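Long-range contacts in uncharacterized protein (Sus scrofa, PDB 5BNI), which is the pig version of CD38, a member of the ADP-ribosyl cyclase family, whose fold joins a mainly helical part to one built on a parallel sheet: residues A[8-13]-A[109-114]; A[46-51]-A[133-138]; A[148-153]-A[183-188]; A[154-159]-A[190-195]. All blocks are in the same frame, centred on the assembly; numbering follows the deposited sequence.

Contact 1: A[8-13]-A[109-114]; sequences VDFQEI and LSWCGK
Phe10, in the first turn of helix 10-25, meets Leu109 and Trp111 of the loop that follows helix 101-106, and the three side chains form part of a largely aromatic apolar cluster in the helical portion of the ADP-ribosyl cyclase fold. No hydrogen bond crosses between the segments; the contact is apolar, which suits the three buried side chains that carry most of it. Phe10 gives up the most surface. With its CG anti to the backbone N (chi1 166°), the ring leaves the helix toward the loop, so that one corner of it, CE1, serves two neighbours at once: Leu109 CD1 at 4.0 Å and Trp111 CE3 at 3.9 Å. The same CD1 methyl of Leu109 also lies 4.2 Å from Ile13 CG2, one helical turn beyond Phe10, and leucine suits the place as a flexible apolar side chain in a buried setting. Leu109 thus sits against both residues that the helix turns toward the loop. Tryptophan contributes in two ways. CE3 of its six-membered ring packs obliquely against Phe10 CE1, while the planes of the Phe10 ring and the Trp111 five-membered ring stand 28° apart and are slid so far that they barely overlap. Outside the two segments Phe41 presses edge-to-face on both Phe10 and Trp111, Tyr58 OH bonds Trp111 NE1, and a Cys112-Cys125 disulfide secures the loop just beyond. Over the face of Phe10 itself lies an aliphatic group, Trp111 CB, in a CH-pi contact 4.1 Å from the ring centroid and 15° from its normal.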
loop_
_atom_site.group_PDB
_atom_site.type_symbol
_atom_site.label_atom_id
_atom_site.label_comp_id
_atom_site.label_asym_id
_atom_site.label_seq_id
_atom_site.Cartn_x
_atom_site.Cartn_y
_atom_site.Cartn_z
ATOM N N VAL A 8 -10.529 -11.840 14.328
ATOM C CA VAL A 8 -10.515 -13.107 15.056
ATOM C C VAL A 8 -9.586 -14.110 14.371
ATOM O O VAL A 8 -9.586 -14.220 13.136
ATOM C CB VAL A 8 -11.924 -13.732 15.136
ATOM C CG1 VAL A 8 -12.033 -14.587 16.390
ATOM C CG2 VAL A 8 -13.009 -12.654 15.124
ATOM N N ASP A 9 -8.809 -14.849 15.159
ATOM C CA ASP A 9 -7.889 -15.836 14.587
ATOM C C ASP A 9 -6.809 -15.207 13.698
ATOM O O ASP A 9 -6.269 -15.856 12.806
ATOM C CB ASP A 9 -8.662 -16.912 13.815
ATOM C CG ASP A 9 -9.342 -17.917 14.735
ATOM O OD1 ASP A 9 -8.638 -18.590 15.541
ATOM O OD2 ASP A 9 -10.585 -18.043 14.646
ATOM N N PHE A 10 -6.487 -13.951 13.983
ATOM C CA PHE A 10 -5.480 -13.181 13.257
ATOM C C PHE A 10 -4.154 -13.903 13.054
ATOM O O PHE A 10 -3.674 -14.033 11.928
ATOM C CB PHE A 10 -5.239 -11.850 13.986
ATOM C CG PHE A 10 -4.000 -11.112 13.528
ATOM C CD1 PHE A 10 -4.036 -10.308 12.389
ATOM C CD2 PHE A 10 -2.813 -11.234 14.208
ATOM C CE1 PHE A 10 -2.906 -9.645 11.933
ATOM C CE2 PHE A 10 -1.677 -10.575 13.762
ATOM C CZ PHE A 10 -1.729 -9.790 12.619
ATOM N N GLN A 11 -3.551 -14.358 14.143
ATOM C CA GLN A 11 -2.260 -15.033 14.075
ATOM C C GLN A 11 -2.288 -16.217 13.127
ATOM O O GLN A 11 -1.333 -16.437 12.387
ATOM C CB GLN A 11 -1.819 -15.480 15.476
ATOM C CG GLN A 11 -1.773 -14.352 16.500
ATOM C CD GLN A 11 -2.988 -14.303 17.417
ATOM O OE1 GLN A 11 -4.141 -14.367 16.969
ATOM N NE2 GLN A 11 -2.732 -14.190 18.720
ATOM N N GLU A 12 -3.369 -16.981 13.150
ATOM C CA GLU A 12 -3.488 -18.125 12.255
ATOM C C GLU A 12 -3.631 -17.674 10.834
ATOM O O GLU A 12 -3.022 -18.239 9.924
ATOM C CB GLU A 12 -4.708 -18.959 12.614
ATOM C CG GLU A 12 -4.544 -19.610 13.952
ATOM C CD GLU A 12 -3.971 -21.008 13.843
ATOM O OE1 GLU A 12 -3.597 -21.427 12.722
ATOM O OE2 GLU A 12 -3.888 -21.671 14.892
ATOM N N ILE A 13 -4.453 -16.653 10.641
ATOM C CA ILE A 13 -4.692 -16.117 9.324
ATOM C C ILE A 13 -3.451 -15.564 8.625
ATOM O O ILE A 13 -3.279 -15.804 7.434
ATOM C CB ILE A 13 -5.811 -15.072 9.377
ATOM C CG1 ILE A 13 -7.126 -15.729 9.824
ATOM C CG2 ILE A 13 -5.975 -14.396 8.028
ATOM C CD1 ILE A 13 -8.318 -14.768 9.832
ATOM N N LEU A 109 -6.960 -6.831 7.216
ATOM C CA LEU A 109 -6.984 -7.285 8.591
ATOM C C LEU A 109 -6.888 -6.122 9.577
ATOM O O LEU A 109 -6.608 -4.993 9.196
ATOM C CB LEU A 109 -5.854 -8.257 8.844
ATOM C CG LEU A 109 -5.858 -9.546 8.015
ATOM C CD1 LEU A 109 -4.688 -10.418 8.460
ATOM C CD2 LEU A 109 -7.201 -10.287 8.135
ATOM N N SER A 110 -7.125 -6.415 10.849
ATOM C CA SER A 110 -7.003 -5.433 11.903
ATOM C C SER A 110 -6.340 -6.096 13.104
ATOM O O SER A 110 -6.497 -7.300 13.325
ATOM C CB SER A 110 -8.378 -4.879 12.266
ATOM O OG SER A 110 -8.840 -4.041 11.231
ATOM N N TRP A 111 -5.587 -5.310 13.870
ATOM C CA TRP A 111 -4.873 -5.843 15.005
ATOM C C TRP A 111 -4.438 -4.741 15.962
ATOM O O TRP A 111 -4.064 -3.643 15.546
ATOM C CB TRP A 111 -3.670 -6.639 14.503
ATOM C CG TRP A 111 -2.668 -5.833 13.692
ATOM C CD1 TRP A 111 -1.534 -5.222 14.171
ATOM C CD2 TRP A 111 -2.707 -5.546 12.288
ATOM N NE1 TRP A 111 -0.871 -4.590 13.144
ATOM C CE2 TRP A 111 -1.577 -4.770 11.985
ATOM C CE3 TRP A 111 -3.589 -5.874 11.249
ATOM C CZ2 TRP A 111 -1.310 -4.318 10.710
ATOM C CZ3 TRP A 111 -3.321 -5.430 9.979
ATOM C CH2 TRP A 111 -2.188 -4.665 9.715
ATOM N N CYS A 112 -4.526 -5.043 17.254
ATOM C CA CYS A 112 -4.092 -4.132 18.309
ATOM C C CYS A 112 -3.935 -4.924 19.578
ATOM O O CYS A 112 -4.728 -5.823 19.854
ATOM C CB CYS A 112 -5.044 -2.964 18.526
ATOM S SG CYS A 112 -6.728 -3.344 19.057
ATOM N N GLY A 113 -2.893 -4.608 20.330
ATOM C CA GLY A 113 -2.687 -5.265 21.586
ATOM C C GLY A 113 -3.231 -4.401 22.680
ATOM O O GLY A 113 -3.984 -3.458 22.442
ATOM N N LYS A 114 -2.826 -4.713 23.896
ATOM C CA LYS A 114 -3.253 -3.925 25.025
ATOM C C LYS A 114 -2.223 -4.095 26.122
ATOM O O LYS A 114 -1.521 -5.105 26.168
ATOM C CB LYS A 114 -4.605 -4.421 25.503
ATOM C CG LYS A 114 -5.156 -3.643 26.687
ATOM C CD LYS A 114 -6.348 -4.375 27.287
ATOM C CE LYS A 114 -7.369 -4.793 26.229
ATOM N NZ LYS A 114 -8.430 -5.671 26.796
#

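Contact 2: A[46-51]-A[133-138]; sequences ISKDPC and SNFVSV
Lys48 sets CG anti to its own carbonyl carbon (chi1 -55°) and runs out extended, so its methylene chain passes Phe135 at about a right angle, CD lying 4.0 Å from Phe135 CZ. A second torsion matters nearby: Asn134 holds CG between its backbone N and carbonyl carbon (chi1 69°), which folds OD1 back over the start of helix 135-149. There it accepts from Ser137 N at 2.7 Å, the N-cap bond for which asparagine is well suited, with the donor tilted from the carbonyl plane. The loop 46-51 has its own local brace. Asp49 OD1 takes Cys51 N at 2.7 Å, an Asx turn that wraps around Pro50 and presents its carbonyl to the helix start. Pro50 O then receives the CA-H of Asn134, with CA 3.1 Å away and an angle of 165° at the hydrogen. The Phe135 ring reaches along the loop: Asp49 O lies at its edge, 3.6 Å from CE2, where the slightly positive ring hydrogens can meet an oxygen. Further along, Ser133 CB comes to 3.2 Å from Cys51 O. The Cys51-Cys131 disulfide ties the same two parts of this helical region covalently, and the ammonium of Lys48 forms a salt bridge with Asp57. The Asx-turn and N-cap bonds each stay within their own segment and no hydrogen bond runs between the two, so the loop and the helix start are joined by carbonyl oxygens facing C-H groups, by the aliphatic run of a lysine and by the disulfide beside them.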
loop_
_atom_site.group_PDB
_atom_site.type_symbol
_atom_site.label_atom_id
_atom_site.label_comp_id
_atom_site.label_asym_id
_atom_site.label_seq_id
_atom_site.Cartn_x
_atom_site.Cartn_y
_atom_site.Cartn_z
ATOM N N ILE A 46 1.752 -6.637 20.147
ATOM C CA ILE A 46 1.202 -7.301 21.318
ATOM C C ILE A 46 1.683 -6.754 22.672
ATOM O O ILE A 46 2.877 -6.591 22.893
ATOM C CB ILE A 46 1.455 -8.820 21.223
ATOM C CG1 ILE A 46 0.302 -9.591 21.867
ATOM C CG2 ILE A 46 2.786 -9.208 21.845
ATOM C CD1 ILE A 46 -0.629 -10.263 20.863
ATOM N N SER A 47 0.726 -6.478 23.566
ATOM C CA SER A 47 0.974 -5.982 24.934
ATOM C C SER A 47 1.502 -4.576 25.025
ATOM O O SER A 47 2.159 -4.235 26.007
ATOM C CB SER A 47 1.930 -6.892 25.703
ATOM O OG SER A 47 1.240 -7.988 26.283
ATOM N N LYS A 48 1.224 -3.758 24.023
ATOM C CA LYS A 48 1.691 -2.383 24.025
ATOM C C LYS A 48 0.495 -1.479 23.855
ATOM O O LYS A 48 -0.503 -1.885 23.248
ATOM C CB LYS A 48 2.662 -2.168 22.884
ATOM C CG LYS A 48 3.826 -3.149 22.896
ATOM C CD LYS A 48 4.683 -2.986 21.641
ATOM C CE LYS A 48 5.929 -3.855 21.719
ATOM N NZ LYS A 48 6.935 -3.416 20.715
ATOM N N ASP A 49 0.577 -0.268 24.402
ATOM C CA ASP A 49 -0.494 0.700 24.264
ATOM C C ASP A 49 -0.795 0.773 22.757
ATOM O O ASP A 49 0.113 0.956 21.961
ATOM C CB ASP A 49 -0.020 2.049 24.789
ATOM C CG ASP A 49 -1.111 3.117 24.709
ATOM O OD1 ASP A 49 -1.643 3.334 23.609
ATOM O OD2 ASP A 49 -1.452 3.729 25.728
ATOM N N PRO A 50 -2.058 0.632 22.344
ATOM C CA PRO A 50 -2.344 0.667 20.891
ATOM C C PRO A 50 -2.162 2.041 20.192
ATOM O O PRO A 50 -2.246 2.115 18.966
ATOM C CB PRO A 50 -3.781 0.153 20.822
ATOM C CG PRO A 50 -4.373 0.618 22.121
ATOM C CD PRO A 50 -3.276 0.393 23.135
ATOM N N CYS A 51 -1.873 3.102 20.956
ATOM C CA CYS A 51 -1.622 4.430 20.390
ATOM C C CYS A 51 -0.137 4.838 20.477
ATOM O O CYS A 51 0.250 5.976 20.134
ATOM C CB CYS A 51 -2.485 5.501 21.073
ATOM S SG CYS A 51 -4.233 5.563 20.591
ATOM N N SER A 133 -1.020 7.038 15.565
ATOM C CA SER A 133 0.039 6.124 15.957
ATOM C C SER A 133 -0.499 4.749 16.353
ATOM O O SER A 133 0.052 4.105 17.250
ATOM C CB SER A 133 0.835 6.719 17.110
ATOM O OG SER A 133 0.465 8.053 17.319
ATOM N N ASN A 134 -1.579 4.298 15.722
ATOM C CA ASN A 134 -2.080 2.968 16.010
ATOM C C ASN A 134 -1.258 2.024 15.132
ATOM O O ASN A 134 -0.742 2.453 14.097
ATOM C CB ASN A 134 -3.555 2.877 15.679
ATOM C CG ASN A 134 -3.797 2.939 14.202
ATOM O OD1 ASN A 134 -3.545 1.973 13.486
ATOM N ND2 ASN A 134 -4.271 4.084 13.726
ATOM N N PHE A 135 -1.135 0.766 15.539
ATOM C CA PHE A 135 -0.354 -0.259 14.831
ATOM C C PHE A 135 -0.737 -0.644 13.408
ATOM O O PHE A 135 0.114 -1.069 12.630
ATOM C CB PHE A 135 -0.272 -1.516 15.702
ATOM C CG PHE A 135 0.741 -1.379 16.814
ATOM C CD1 PHE A 135 2.091 -1.592 16.557
ATOM C CD2 PHE A 135 0.358 -0.985 18.105
ATOM C CE1 PHE A 135 3.036 -1.445 17.560
ATOM C CE2 PHE A 135 1.300 -0.829 19.115
ATOM C CZ PHE A 135 2.649 -1.058 18.841
ATOM N N VAL A 136 -2.004 -0.513 13.047
ATOM C CA VAL A 136 -2.432 -0.848 11.686
ATOM C C VAL A 136 -2.032 0.248 10.729
ATOM O O VAL A 136 -1.534 -0.035 9.635
ATOM C CB VAL A 136 -3.952 -1.038 11.592
ATOM C CG1 VAL A 136 -4.389 -1.072 10.119
ATOM C CG2 VAL A 136 -4.345 -2.326 12.323
ATOM N N SER A 137 -2.260 1.501 11.142
ATOM C CA SER A 137 -1.932 2.677 10.333
ATOM C C SER A 137 -0.416 2.875 10.220
ATOM O O SER A 137 0.085 3.267 9.171
ATOM C CB SER A 137 -2.579 3.928 10.931
ATOM O OG SER A 137 -4.008 3.912 10.805
ATOM N N VAL A 138 0.327 2.610 11.292
ATOM C CA VAL A 138 1.770 2.763 11.226
ATOM C C VAL A 138 2.332 1.767 10.229
ATOM O O VAL A 138 3.272 2.064 9.500
ATOM C CB VAL A 138 2.429 2.592 12.616
ATOM C CG1 VAL A 138 3.926 2.492 12.479
ATOM C CG2 VAL A 138 2.071 3.762 13.529
#

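Contact 3: A[148-153]-A[183-188]; sequences AENACG and PSKVHT
This contact is a backbone junction at the N-terminal ends of the two central strands of the parallel sheet, where the chain leaving helix 135-149 enters strand 153-160 and meets the approach to strand 186-195. Gly153 and Lys185 carry it. The N-H of Gly153 points almost straight at Lys185 O (2.8 Å, 175° at the hydrogen), while Gly153 O receives His187 N in a longer, bent and weak bond at 3.1 Å. The positive phi of Gly153, 80°, is one that glycine adopts readily. Its carbonyl carbon lies over one face of the His187 ring, 3.6 Å from His187 CD2. From beside Cys152 and Ala151 the Lys185 chain runs back along segment 148-153, its CB 3.5 Å from Ala151 O and its CD 3.2 Å from Glu149 O; a bend at the last torsion (chi4 -125°) turns NZ to the same Glu149 O, in a weak bond of 3.3 Å. Long and aliphatic until its end, a lysine suits this path. Val186 packs inward, with CG2 4.2 Å from Ala151 CB, a compact branched residue beside a small one. Outside the segments, a disulfide from Cys152 ties the stretch between helix and strand to Cys71, and Gln182 NE2 also bonds Glu149 O. Since Glu149 O belongs to the last turn of helix 135-149, where carbonyls point onward without helical partners, an ammonium there would probably be favoured by the helix dipole; the short, straight Gly153 N to Lys185 O bond is nevertheless the firm polar link here, the other two being weak.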
loop_
_atom_site.group_PDB
_atom_site.type_symbol
_atom_site.label_atom_id
_atom_site.label_comp_id
_atom_site.label_asym_id
_atom_site.label_seq_id
_atom_site.Cartn_x
_atom_site.Cartn_y
_atom_site.Cartn_z
ATOM N N ALA A 148 7.342 2.325 -2.338
ATOM C CA ALA A 148 7.708 3.375 -3.276
ATOM C C ALA A 148 9.209 3.607 -3.343
ATOM O O ALA A 148 9.713 4.045 -4.376
ATOM C CB ALA A 148 6.985 4.667 -2.924
ATOM N N GLU A 149 9.910 3.331 -2.241
ATOM C CA GLU A 149 11.369 3.518 -2.176
ATOM C C GLU A 149 12.092 2.451 -2.978
ATOM O O GLU A 149 13.165 2.692 -3.522
ATOM C CB GLU A 149 11.852 3.446 -0.741
ATOM C CG GLU A 149 11.455 4.627 0.128
ATOM C CD GLU A 149 11.874 4.445 1.581
ATOM O OE1 GLU A 149 11.619 5.369 2.389
ATOM O OE2 GLU A 149 12.470 3.381 1.913
ATOM N N ASN A 150 11.486 1.270 -3.040
ATOM C CA ASN A 150 12.058 0.138 -3.756
ATOM C C ASN A 150 11.584 0.070 -5.183
ATOM O O ASN A 150 11.997 -0.815 -5.922
ATOM C CB ASN A 150 11.737 -1.157 -3.020
ATOM C CG ASN A 150 12.381 -1.201 -1.651
ATOM O OD1 ASN A 150 12.006 -2.008 -0.811
ATOM N ND2 ASN A 150 13.360 -0.322 -1.416
ATOM N N ALA A 151 10.723 1.010 -5.566
ATOM C CA ALA A 151 10.169 1.014 -6.919
ATOM C C ALA A 151 11.270 1.338 -7.914
ATOM O O ALA A 151 12.114 2.159 -7.651
ATOM C CB ALA A 151 9.043 2.013 -7.041
ATOM N N CYS A 152 11.277 0.691 -9.062
ATOM C CA CYS A 152 12.322 1.004 -10.032
ATOM C C CYS A 152 11.858 1.000 -11.462
ATOM O O CYS A 152 10.960 0.242 -11.870
ATOM C CB CYS A 152 13.573 0.090 -9.940
ATOM S SG CYS A 152 13.288 -1.680 -10.013
ATOM N N GLY A 153 12.577 1.803 -12.237
ATOM C CA GLY A 153 12.345 1.878 -13.656
ATOM C C GLY A 153 11.139 2.772 -13.870
ATOM O O GLY A 153 11.125 3.921 -13.418
ATOM N N PRO A 183 14.669 9.372 -7.422
ATOM C CA PRO A 183 15.152 9.729 -8.755
ATOM C C PRO A 183 16.243 8.783 -9.211
ATOM O O PRO A 183 16.454 8.631 -10.413
ATOM C CB PRO A 183 15.723 11.145 -8.543
ATOM C CG PRO A 183 14.903 11.702 -7.434
ATOM C CD PRO A 183 14.754 10.520 -6.492
ATOM N N SER A 184 16.927 8.145 -8.259
ATOM C CA SER A 184 18.022 7.252 -8.611
ATOM C C SER A 184 17.593 5.862 -9.074
ATOM O O SER A 184 18.422 5.091 -9.569
ATOM C CB SER A 184 18.992 7.102 -7.452
ATOM O OG SER A 184 18.359 6.366 -6.408
ATOM N N LYS A 185 16.319 5.537 -8.916
ATOM C CA LYS A 185 15.828 4.222 -9.321
ATOM C C LYS A 185 14.703 4.346 -10.334
ATOM O O LYS A 185 14.538 3.485 -11.184
ATOM C CB LYS A 185 15.287 3.455 -8.126
ATOM C CG LYS A 185 16.266 3.192 -6.993
ATOM C CD LYS A 185 15.480 2.765 -5.756
ATOM C CE LYS A 185 16.332 2.049 -4.741
ATOM N NZ LYS A 185 15.683 0.748 -4.464
ATOM N N VAL A 186 13.925 5.424 -10.216
ATOM C CA VAL A 186 12.739 5.632 -11.036
ATOM C C VAL A 186 12.935 6.751 -12.062
ATOM O O VAL A 186 13.001 7.931 -11.710
ATOM C CB VAL A 186 11.522 5.976 -10.156
ATOM C CG1 VAL A 186 10.301 6.239 -11.019
ATOM C CG2 VAL A 186 11.228 4.850 -9.175
ATOM N N HIS A 187 12.996 6.386 -13.341
ATOM C CA HIS A 187 13.183 7.374 -14.371
ATOM C C HIS A 187 11.906 8.095 -14.829
ATOM O O HIS A 187 11.969 9.255 -15.233
ATOM C CB HIS A 187 13.958 6.778 -15.550
ATOM C CG HIS A 187 13.303 5.597 -16.197
ATOM N ND1 HIS A 187 12.253 5.721 -17.080
ATOM C CD2 HIS A 187 13.578 4.273 -16.120
ATOM C CE1 HIS A 187 11.898 4.526 -17.515
ATOM N NE2 HIS A 187 12.688 3.627 -16.950
ATOM N N THR A 188 10.750 7.437 -14.772
ATOM C CA THR A 188 9.493 8.084 -15.167
ATOM C C THR A 188 8.272 7.566 -14.416
ATOM O O THR A 188 8.204 6.400 -14.046
ATOM C CB THR A 188 9.180 7.981 -16.704
ATOM O OG1 THR A 188 8.211 6.956 -16.937
ATOM C CG2 THR A 188 10.410 7.679 -17.532
#

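Contact 4: A[154-159]-A[190-195]; sequences MVQVFL and KAWVIH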
loop_
_atom_site.group_PDB
_atom_site.type_symbol
_atom_site.label_atom_id
_atom_site.label_comp_id
_atom_site.label_asym_id
_atom_site.label_seq_id
_atom_site.Cartn_x
_atom_site.Cartn_y
_atom_site.Cartn_z
ATOM N N MET A 154 10.122 2.247 -14.551
ATOM C CA MET A 154 8.910 3.003 -14.793
ATOM C C MET A 154 7.877 2.639 -13.729
ATOM O O MET A 154 7.783 1.483 -13.315
ATOM C CB MET A 154 8.387 2.700 -16.213
ATOM C CG MET A 154 7.283 3.619 -16.746
ATOM S SD MET A 154 5.660 2.861 -16.589
ATOM C CE MET A 154 5.968 1.225 -17.288
ATOM N N VAL A 155 7.109 3.636 -13.279
ATOM C CA VAL A 155 6.083 3.457 -12.250
ATOM C C VAL A 155 4.784 4.053 -12.766
ATOM O O VAL A 155 4.800 5.013 -13.536
ATOM C CB VAL A 155 6.514 4.137 -10.945
ATOM C CG1 VAL A 155 5.423 4.075 -9.891
ATOM C CG2 VAL A 155 7.762 3.445 -10.410
ATOM N N GLN A 156 3.649 3.475 -12.365
ATOM C CA GLN A 156 2.363 3.994 -12.799
ATOM C C GLN A 156 1.350 4.100 -11.693
ATOM O O GLN A 156 1.310 3.271 -10.770
ATOM C CB GLN A 156 1.802 3.155 -13.942
ATOM C CG GLN A 156 2.168 1.705 -13.889
ATOM C CD GLN A 156 1.977 1.037 -15.236
ATOM O OE1 GLN A 156 2.248 1.630 -16.282
ATOM N NE2 GLN A 156 1.508 -0.206 -15.214
ATOM N N VAL A 157 0.528 5.135 -11.791
ATOM C CA VAL A 157 -0.526 5.390 -10.818
ATOM C C VAL A 157 -1.817 5.536 -11.596
ATOM O O VAL A 157 -1.885 6.282 -12.579
ATOM C CB VAL A 157 -0.261 6.656 -9.936
ATOM C CG1 VAL A 157 -0.176 7.915 -10.780
ATOM C CG2 VAL A 157 -1.356 6.797 -8.879
ATOM N N PHE A 158 -2.833 4.805 -11.160
ATOM C CA PHE A 158 -4.123 4.872 -11.799
ATOM C C PHE A 158 -5.023 5.849 -11.042
ATOM O O PHE A 158 -5.257 5.702 -9.835
ATOM C CB PHE A 158 -4.732 3.469 -11.897
ATOM C CG PHE A 158 -4.061 2.594 -12.930
ATOM C CD1 PHE A 158 -4.430 2.668 -14.264
ATOM C CD2 PHE A 158 -3.030 1.716 -12.571
ATOM C CE1 PHE A 158 -3.788 1.880 -15.237
ATOM C CE2 PHE A 158 -2.383 0.937 -13.533
ATOM C CZ PHE A 158 -2.770 1.013 -14.871
ATOM N N LEU A 159 -5.503 6.861 -11.766
ATOM C CA LEU A 159 -6.342 7.903 -11.196
ATOM C C LEU A 159 -7.747 7.913 -11.739
ATOM O O LEU A 159 -8.016 7.381 -12.810
ATOM C CB LEU A 159 -5.712 9.266 -11.447
ATOM C CG LEU A 159 -4.334 9.393 -10.816
ATOM C CD1 LEU A 159 -3.605 10.584 -11.406
ATOM C CD2 LEU A 159 -4.450 9.468 -9.292
ATOM N N LYS A 190 4.211 7.159 -14.940
ATOM C CA LYS A 190 3.160 7.204 -15.934
ATOM C C LYS A 190 1.826 7.269 -15.215
ATOM O O LYS A 190 1.510 6.409 -14.396
ATOM C CB LYS A 190 3.223 5.967 -16.814
ATOM C CG LYS A 190 2.913 6.277 -18.260
ATOM C CD LYS A 190 1.670 5.570 -18.757
ATOM C CE LYS A 190 2.075 4.458 -19.724
ATOM N NZ LYS A 190 1.800 3.080 -19.212
ATOM N N ALA A 191 1.039 8.297 -15.511
ATOM C CA ALA A 191 -0.260 8.454 -14.882
ATOM C C ALA A 191 -1.339 8.133 -15.875
ATOM O O ALA A 191 -1.264 8.540 -17.029
ATOM C CB ALA A 191 -0.429 9.866 -14.370
ATOM N N TRP A 192 -2.337 7.385 -15.424
ATOM C CA TRP A 192 -3.487 7.038 -16.244
ATOM C C TRP A 192 -4.713 7.612 -15.582
ATOM O O TRP A 192 -4.991 7.287 -14.422
ATOM C CB TRP A 192 -3.675 5.540 -16.311
ATOM C CG TRP A 192 -2.570 4.777 -16.969
ATOM C CD1 TRP A 192 -1.534 4.126 -16.350
ATOM C CD2 TRP A 192 -2.419 4.528 -18.366
ATOM N NE1 TRP A 192 -0.740 3.500 -17.282
ATOM C CE2 TRP A 192 -1.257 3.737 -18.526
ATOM C CE3 TRP A 192 -3.145 4.904 -19.506
ATOM C CZ2 TRP A 192 -0.812 3.310 -19.779
ATOM C CZ3 TRP A 192 -2.699 4.474 -20.750
ATOM C CH2 TRP A 192 -1.533 3.696 -20.875
ATOM N N VAL A 193 -5.446 8.460 -16.293
ATOM C CA VAL A 193 -6.686 8.967 -15.741
ATOM C C VAL A 193 -7.785 8.209 -16.437
ATOM O O VAL A 193 -8.002 8.377 -17.624
ATOM C CB VAL A 193 -6.839 10.479 -15.940
ATOM C CG1 VAL A 193 -8.099 10.969 -15.259
ATOM C CG2 VAL A 193 -5.637 11.205 -15.354
ATOM N N ILE A 194 -8.463 7.347 -15.690
ATOM C CA ILE A 194 -9.492 6.478 -16.248
ATOM C C ILE A 194 -10.888 7.078 -16.272
ATOM O O ILE A 194 -11.391 7.549 -15.263
ATOM C CB ILE A 194 -9.548 5.159 -15.471
ATOM C CG1 ILE A 194 -8.169 4.834 -14.909
ATOM C CG2 ILE A 194 -10.048 4.044 -16.373
ATOM C CD1 ILE A 194 -8.235 3.904 -13.729
ATOM N N HIS A 195 -11.514 7.012 -17.443
ATOM C CA HIS A 195 -12.861 7.534 -17.657
ATOM C C HIS A 195 -13.863 6.410 -17.967
ATOM O O HIS A 195 -13.543 5.467 -18.699
ATOM C CB HIS A 195 -12.867 8.516 -18.835
ATOM C CG HIS A 195 -11.909 9.666 -18.707
ATOM N ND1 HIS A 195 -11.892 10.497 -17.608
ATOM C CD2 HIS A 195 -10.980 10.158 -19.563
ATOM C CE1 HIS A 195 -10.984 11.443 -17.784
ATOM N NE2 HIS A 195 -10.417 11.262 -18.965
#
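Phe158 and Trp192 make the tight part of this contact: they lie side by side and point the same way, ring planes only 9° apart, with Phe158 CE1 3.4 Å from Trp192 CD1. The rings are nearly parallel but slid apart, the Phe158 ring barely overlapping the five-membered ring at 4.6 Å between centroids, and Trp77 stacks on Phe158. Ile194 CD1 closes up to Phe158 CB at 4.0 Å. On the opposite face of the sheet Val157 and Leu159 pack on Ala191 and Val193, with Val157 CG1 4.1 Å from Ala191 CB; apolar residues suit a buried strand face. The backbones hold the register of two parallel strands, from Lys190 N to Val155 O at 2.6 Å, through Leu159 N to Trp192 O at 2.7 Å, to Ile194 N to Leu159 O at 2.9 Å. These strands, 153-160 and 186-195, belong to a beta-alpha-beta unit whose intervening helix is 172-177. Contact is looser at the partly exposed beginning of the pair. Met154, bent at its last two torsions, brings only SD against Lys190 CB, 4.0 Å away. Lys190 is also bent along its chain, and its weak bond from NZ to Gln156 OE1 is doubtful, because NZ lies too close to Trp192.

Contact 1 opens first, at the start of helix 10-25, and closes a long loop at residues 109-114. Contact 2 opens inside that loop at 46-51 and closes beyond it at 133-138, so the two cross; they touch where Trp111 packs on Phe135 and Val136, knitting the helical part together, with centres about 12 Å apart. Helix 135-149 then carries the chain to contact 3, which begins at its end. Contacts 3 and 4 also cross, joining strands 153-160 and 186-195 at successive levels, and they meet through a probable hydrogen bond between Thr188 O and Val155 N. The first pair lies in series with the second; the centres of contacts 1 and 4 are about 34 Å apart.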